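Local coordinates for bartonella effector protein (Bep) substrate of VirB T4SS (Bartonella sp. AR 15-3, PDB 4M16), which probably transfers AMP from ATP to tyrosine or threonine hydroxyls of target proteins through its N-terminal Fic domain, the part present here, at residues C37-E51 with K63-E75. Sequence-based numbering, arbitrary orientation.
Sequences CKRNAKKVINSLRNE and KYLHKRLFGSAFE
Arg68 and Glu51 form an end-on, two-pronged salt bridge: NH1 of Arg68 lies 2.8 Å from OE1 of Glu51, and NH2 of Arg68 lies 2.9 Å from OE2 of Glu51. Both oxygens use their syn lone pairs, and the carboxylate and guanidinium planes differ by only 11°, the geometry expected of a bidentate pair. Arg68 reaches this position by bending at chi2 (-69°) and chi3, whereas Glu51 approaches from the opposite direction with its chain extended beyond CG. Each partner is also steadied from its own side. The Ser47 hydroxyl donates to OE2 of Glu51, with OG 2.6 Å from it, and NH1 of Arg68 also donates, within the guanidinium plane but along a bent path, to OH of Tyr64, whose ring has CG of Arg68 above one face, toward the rim.

Next to this polar end, Leu48 CD2 lies against NH1 of Arg68 and CD1 packs on CD2 of Leu65. Val44 turns CG2 beside its backbone N, to 3.3 Å from the Arg68 carbonyl O, while CG1 rests against CB of Arg68. Farther along, CD2 of Leu69 is shared by Ala41, Val44 and Ile45, with the Ile45 CD1 to Leu69 CD2 distance 3.6 Å; Ile165 of helix 159-174 touches both Ile45 and Leu69. One water bridges the carbonyls of Cys37 and Leu69. At the far end SG of Cys37 meets CB of Ala73 and, 4.7 Å from the ring centroid, approaches Phe74 obliquely.

The axes of helices 37-48 and 63-70 cross at 124°, 8.6 Å apart, joining helix 30-48 to a helix within the Fic family region. With two charged hydrogen bonds held almost coplanar and Ser47 and Tyr64 bracing the partners, the bridge probably limits rotation of both groups and favours an ionised Glu51.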
loop_
_atom_site.group_PDB
_atom_site.type_symbol
_atom_site.label_atom_id
_atom_site.label_comp_id
_atom_site.label_asym_id
_atom_site.label_seq_id
_atom_site.Cartn_x
_atom_site.Cartn_y
_atom_site.Cartn_z
ATOM N N CYS A 37 -8.968 -13.343 1.308
ATOM C CA CYS A 37 -8.637 -11.940 1.203
ATOM C C CYS A 37 -8.293 -11.540 -0.208
ATOM O O CYS A 37 -8.745 -10.481 -0.662
ATOM C CB CYS A 37 -7.576 -11.494 2.204
ATOM S SG CYS A 37 -8.230 -11.504 3.879
ATOM N N LYS A 38 -7.500 -12.340 -0.914
ATOM C CA LYS A 38 -7.140 -11.993 -2.272
ATOM C C LYS A 38 -8.364 -11.993 -3.159
ATOM O O LYS A 38 -8.537 -11.089 -3.974
ATOM C CB LYS A 38 -6.120 -12.982 -2.827
ATOM C CG LYS A 38 -4.720 -12.724 -2.306
ATOM C CD LYS A 38 -3.646 -13.394 -3.139
ATOM C CE LYS A 38 -2.327 -13.384 -2.385
ATOM N NZ LYS A 38 -1.237 -13.509 -3.353
ATOM N N ARG A 39 -9.208 -13.021 -3.018
ATOM C CA ARG A 39 -10.419 -13.098 -3.823
ATOM C C ARG A 39 -11.354 -11.928 -3.600
ATOM O O ARG A 39 -11.803 -11.299 -4.555
ATOM C CB ARG A 39 -11.171 -14.412 -3.555
ATOM C CG ARG A 39 -10.423 -15.620 -4.044
ATOM C CD ARG A 39 -11.278 -16.901 -4.151
ATOM N NE ARG A 39 -11.870 -17.346 -2.892
ATOM C CZ ARG A 39 -11.247 -18.031 -1.916
ATOM N NH1 ARG A 39 -9.958 -18.378 -1.996
ATOM N NH2 ARG A 39 -11.920 -18.364 -0.821
ATOM N N ASN A 40 -11.629 -11.628 -2.342
ATOM C CA ASN A 40 -12.484 -10.489 -2.001
ATOM C C ASN A 40 -11.942 -9.172 -2.616
ATOM O O ASN A 40 -12.679 -8.423 -3.231
ATOM C CB ASN A 40 -12.603 -10.336 -0.500
ATOM C CG ASN A 40 -13.479 -11.387 0.168
ATOM O OD1 ASN A 40 -14.047 -12.268 -0.463
ATOM N ND2 ASN A 40 -13.722 -11.175 1.454
ATOM N N ALA A 41 -10.664 -8.881 -2.376
ATOM C CA ALA A 41 -10.000 -7.679 -2.877
ATOM C C ALA A 41 -10.052 -7.510 -4.426
ATOM O O ALA A 41 -10.216 -6.387 -4.927
ATOM C CB ALA A 41 -8.576 -7.626 -2.404
ATOM N N LYS A 42 -9.841 -8.577 -5.176
ATOM C CA LYS A 42 -9.958 -8.516 -6.623
ATOM C C LYS A 42 -11.378 -8.168 -7.086
ATOM O O LYS A 42 -11.570 -7.356 -7.995
ATOM C CB LYS A 42 -9.531 -9.839 -7.244
ATOM C CG LYS A 42 -9.526 -9.855 -8.761
ATOM C CD LYS A 42 -8.627 -8.757 -9.322
ATOM C CE LYS A 42 -8.307 -8.902 -10.797
ATOM N NZ LYS A 42 -9.602 -8.833 -11.512
ATOM N N LYS A 43 -12.365 -8.798 -6.489
ATOM C CA LYS A 43 -13.731 -8.428 -6.764
ATOM C C LYS A 43 -13.935 -6.918 -6.607
ATOM O O LYS A 43 -14.582 -6.296 -7.473
ATOM C CB LYS A 43 -14.707 -9.237 -5.887
ATOM C CG LYS A 43 -14.858 -10.653 -6.390
ATOM C CD LYS A 43 -15.773 -11.492 -5.485
ATOM C CE LYS A 43 -16.071 -12.872 -6.052
ATOM N NZ LYS A 43 -15.922 -13.921 -5.002
ATOM N N VAL A 44 -13.362 -6.337 -5.535
ATOM C CA VAL A 44 -13.528 -4.904 -5.241
ATOM C C VAL A 44 -12.769 -4.064 -6.260
ATOM O O VAL A 44 -13.293 -3.057 -6.747
ATOM C CB VAL A 44 -13.093 -4.559 -3.811
ATOM C CG1 VAL A 44 -12.950 -3.070 -3.624
ATOM C CG2 VAL A 44 -14.063 -5.125 -2.806
ATOM N N ILE A 45 -11.547 -4.494 -6.597
ATOM C CA ILE A 45 -10.728 -3.813 -7.631
ATOM C C ILE A 45 -11.550 -3.720 -8.921
ATOM O O ILE A 45 -11.591 -2.674 -9.543
ATOM C CB ILE A 45 -9.400 -4.547 -7.908
ATOM C CG1 ILE A 45 -8.527 -4.533 -6.670
ATOM C CG2 ILE A 45 -8.689 -4.000 -9.162
ATOM C CD1 ILE A 45 -8.037 -3.193 -6.275
ATOM N N ASN A 46 -12.243 -4.800 -9.258
ATOM C CA ASN A 46 -13.128 -4.807 -10.402
ATOM C C ASN A 46 -14.223 -3.754 -10.370
ATOM O O ASN A 46 -14.422 -3.075 -11.377
ATOM C CB ASN A 46 -13.750 -6.178 -10.624
ATOM C CG ASN A 46 -12.727 -7.224 -10.993
ATOM O OD1 ASN A 46 -11.592 -6.896 -11.313
ATOM N ND2 ASN A 46 -13.112 -8.484 -10.911
ATOM N N SER A 47 -14.884 -3.593 -9.230
ATOM C CA SER A 47 -15.961 -2.578 -9.054
ATOM C C SER A 47 -15.379 -1.175 -9.276
ATOM O O SER A 47 -15.963 -0.334 -10.010
ATOM C CB SER A 47 -16.567 -2.685 -7.666
ATOM O OG SER A 47 -17.514 -1.661 -7.438
ATOM N N LEU A 48 -14.210 -0.943 -8.677
ATOM C CA LEU A 48 -13.576 0.379 -8.701
ATOM C C LEU A 48 -13.303 0.873 -10.113
ATOM O O LEU A 48 -13.104 2.091 -10.333
ATOM C CB LEU A 48 -12.305 0.378 -7.846
ATOM C CG LEU A 48 -12.467 0.168 -6.346
ATOM C CD1 LEU A 48 -11.200 -0.220 -5.641
ATOM C CD2 LEU A 48 -13.010 1.409 -5.671
ATOM N N ARG A 49 -13.315 -0.043 -11.092
ATOM C CA ARG A 49 -12.998 0.338 -12.476
ATOM C C ARG A 49 -14.119 1.234 -13.020
ATOM O O ARG A 49 -13.859 2.153 -13.759
ATOM C CB ARG A 49 -12.829 -0.909 -13.348
ATOM N N ASN A 50 -15.372 0.992 -12.626
ATOM C CA ASN A 50 -16.500 1.826 -13.108
ATOM C C ASN A 50 -17.014 2.826 -12.059
ATOM O O ASN A 50 -18.154 3.355 -12.197
ATOM C CB ASN A 50 -17.671 0.947 -13.578
ATOM C CG ASN A 50 -17.337 0.153 -14.798
ATOM O OD1 ASN A 50 -16.312 0.383 -15.418
ATOM N ND2 ASN A 50 -18.215 -0.792 -15.172
ATOM N N GLU A 51 -16.196 3.060 -11.026
ATOM C CA GLU A 51 -16.461 4.127 -10.042
ATOM C C GLU A 51 -15.666 5.378 -10.358
ATOM O O GLU A 51 -14.576 5.293 -10.919
ATOM C CB GLU A 51 -16.069 3.662 -8.645
ATOM C CG GLU A 51 -16.923 2.533 -8.207
ATOM C CD GLU A 51 -16.488 1.965 -6.882
ATOM O OE1 GLU A 51 -16.120 2.758 -5.984
ATOM O OE2 GLU A 51 -16.575 0.714 -6.761
ATOM N N LYS A 63 -7.450 5.408 3.014
ATOM C CA LYS A 63 -8.203 4.659 4.065
ATOM C C LYS A 63 -9.546 4.112 3.553
ATOM O O LYS A 63 -9.950 2.980 3.859
ATOM C CB LYS A 63 -8.409 5.549 5.288
ATOM C CG LYS A 63 -7.103 5.962 5.980
ATOM C CD LYS A 63 -7.424 6.935 7.111
ATOM C CE LYS A 63 -6.180 7.700 7.537
ATOM N NZ LYS A 63 -6.491 8.909 8.344
ATOM N N TYR A 64 -10.244 4.933 2.765
ATOM C CA TYR A 64 -11.471 4.558 2.106
ATOM C C TYR A 64 -11.231 3.287 1.264
ATOM O O TYR A 64 -11.999 2.337 1.341
ATOM C CB TYR A 64 -11.998 5.719 1.220
ATOM C CG TYR A 64 -12.997 5.279 0.205
ATOM C CD1 TYR A 64 -14.360 5.191 0.527
ATOM C CD2 TYR A 64 -12.613 5.010 -1.101
ATOM C CE1 TYR A 64 -15.301 4.821 -0.421
ATOM C CE2 TYR A 64 -13.545 4.626 -2.060
ATOM C CZ TYR A 64 -14.883 4.533 -1.722
ATOM O OH TYR A 64 -15.811 4.137 -2.654
ATOM N N LEU A 65 -10.190 3.321 0.427
ATOM C CA LEU A 65 -9.843 2.175 -0.410
ATOM C C LEU A 65 -9.501 0.908 0.411
ATOM O O LEU A 65 -9.906 -0.185 0.046
ATOM C CB LEU A 65 -8.687 2.512 -1.370
ATOM C CG LEU A 65 -8.914 3.460 -2.526
ATOM C CD1 LEU A 65 -7.595 3.795 -3.240
ATOM C CD2 LEU A 65 -9.934 2.919 -3.486
ATOM N N HIS A 66 -8.750 1.063 1.494
ATOM C CA HIS A 66 -8.424 -0.084 2.332
ATOM C C HIS A 66 -9.677 -0.712 2.941
ATOM O O HIS A 66 -9.791 -1.941 2.987
ATOM C CB HIS A 66 -7.447 0.348 3.433
ATOM C CG HIS A 66 -6.841 -0.788 4.164
ATOM N ND1 HIS A 66 -7.386 -1.301 5.310
ATOM C CD2 HIS A 66 -5.723 -1.506 3.924
ATOM C CE1 HIS A 66 -6.616 -2.268 5.760
ATOM N NE2 HIS A 66 -5.614 -2.418 4.931
ATOM N N LYS A 67 -10.603 0.141 3.408
ATOM C CA LYS A 67 -11.915 -0.297 3.925
ATOM C C LYS A 67 -12.694 -1.054 2.837
ATOM O O LYS A 67 -13.281 -2.121 3.099
ATOM C CB LYS A 67 -12.712 0.898 4.477
ATOM C CG LYS A 67 -14.195 0.675 4.748
ATOM C CD LYS A 67 -14.450 -0.100 5.999
ATOM C CE LYS A 67 -15.948 -0.186 6.320
ATOM N NZ LYS A 67 -16.470 1.034 6.981
ATOM N N ARG A 68 -12.719 -0.530 1.617
ATOM C CA ARG A 68 -13.354 -1.261 0.512
ATOM C C ARG A 68 -12.754 -2.639 0.247
ATOM O O ARG A 68 -13.487 -3.642 0.071
ATOM C CB ARG A 68 -13.291 -0.447 -0.801
ATOM C CG ARG A 68 -14.181 0.804 -0.834
ATOM C CD ARG A 68 -15.674 0.469 -0.880
ATOM N NE ARG A 68 -15.985 -0.339 -2.061
ATOM C CZ ARG A 68 -16.116 0.120 -3.304
ATOM N NH1 ARG A 68 -16.010 1.413 -3.570
ATOM N NH2 ARG A 68 -16.341 -0.735 -4.291
ATOM N N LEU A 69 -11.426 -2.658 0.191
ATOM C CA LEU A 69 -10.670 -3.853 -0.176
ATOM C C LEU A 69 -10.755 -4.957 0.878
ATOM O O LEU A 69 -10.786 -6.102 0.519
ATOM C CB LEU A 69 -9.192 -3.547 -0.426
ATOM C CG LEU A 69 -8.880 -2.822 -1.739
ATOM C CD1 LEU A 69 -7.471 -2.171 -1.797
ATOM C CD2 LEU A 69 -9.094 -3.744 -2.894
ATOM N N PHE A 70 -10.781 -4.597 2.152
ATOM C CA PHE A 70 -10.606 -5.551 3.260
ATOM C C PHE A 70 -11.699 -5.502 4.325
ATOM O O PHE A 70 -11.575 -6.161 5.363
ATOM C CB PHE A 70 -9.253 -5.262 3.954
ATOM C CG PHE A 70 -8.083 -5.472 3.064
ATOM C CD1 PHE A 70 -7.736 -6.761 2.684
ATOM C CD2 PHE A 70 -7.370 -4.398 2.529
ATOM C CE1 PHE A 70 -6.723 -7.003 1.791
ATOM C CE2 PHE A 70 -6.313 -4.644 1.647
ATOM C CZ PHE A 70 -5.980 -5.928 1.295
ATOM N N GLY A 71 -12.765 -4.770 4.075
ATOM C CA GLY A 71 -13.796 -4.528 5.055
ATOM C C GLY A 71 -14.622 -5.756 5.313
ATOM O O GLY A 71 -15.041 -6.004 6.462
ATOM N N SER A 72 -14.793 -6.599 4.290
ATOM C CA SER A 72 -15.447 -7.883 4.541
ATOM C C SER A 72 -14.659 -8.816 5.458
ATOM O O SER A 72 -15.261 -9.694 6.154
ATOM C CB SER A 72 -15.781 -8.600 3.230
ATOM O OG SER A 72 -16.847 -7.909 2.603
ATOM N N ALA A 73 -13.337 -8.650 5.483
ATOM C CA ALA A 73 -12.464 -9.535 6.269
ATOM C C ALA A 73 -12.060 -9.031 7.642
ATOM O O ALA A 73 -12.047 -9.814 8.614
ATOM C CB ALA A 73 -11.238 -9.904 5.467
ATOM N N PHE A 74 -11.703 -7.742 7.735
ATOM C CA PHE A 74 -11.145 -7.187 8.966
ATOM C C PHE A 74 -11.926 -6.033 9.572
ATOM O O PHE A 74 -12.289 -5.049 8.864
ATOM C CB PHE A 74 -9.696 -6.745 8.713
ATOM C CG PHE A 74 -8.807 -7.849 8.217
ATOM C CD1 PHE A 74 -8.636 -8.983 8.942
ATOM C CD2 PHE A 74 -8.127 -7.719 7.043
ATOM C CE1 PHE A 74 -7.836 -10.007 8.493
ATOM C CE2 PHE A 74 -7.280 -8.715 6.590
ATOM C CZ PHE A 74 -7.130 -9.853 7.309
ATOM N N GLU A 75 -12.203 -6.158 10.881
ATOM C CA GLU A 75 -12.816 -5.110 11.666
ATOM C C GLU A 75 -12.058 -3.804 11.550
ATOM O O GLU A 75 -12.659 -2.730 11.626
ATOM C CB GLU A 75 -12.940 -5.516 13.160
ATOM C CG GLU A 75 -13.929 -6.619 13.428
ATOM C CD GLU A 75 -13.963 -7.039 14.897
ATOM O OE1 GLU A 75 -13.912 -6.157 15.788
ATOM O OE2 GLU A 75 -14.046 -8.264 15.150
HETATM O O HOH W 1 -9.908 -8.680 1.263
#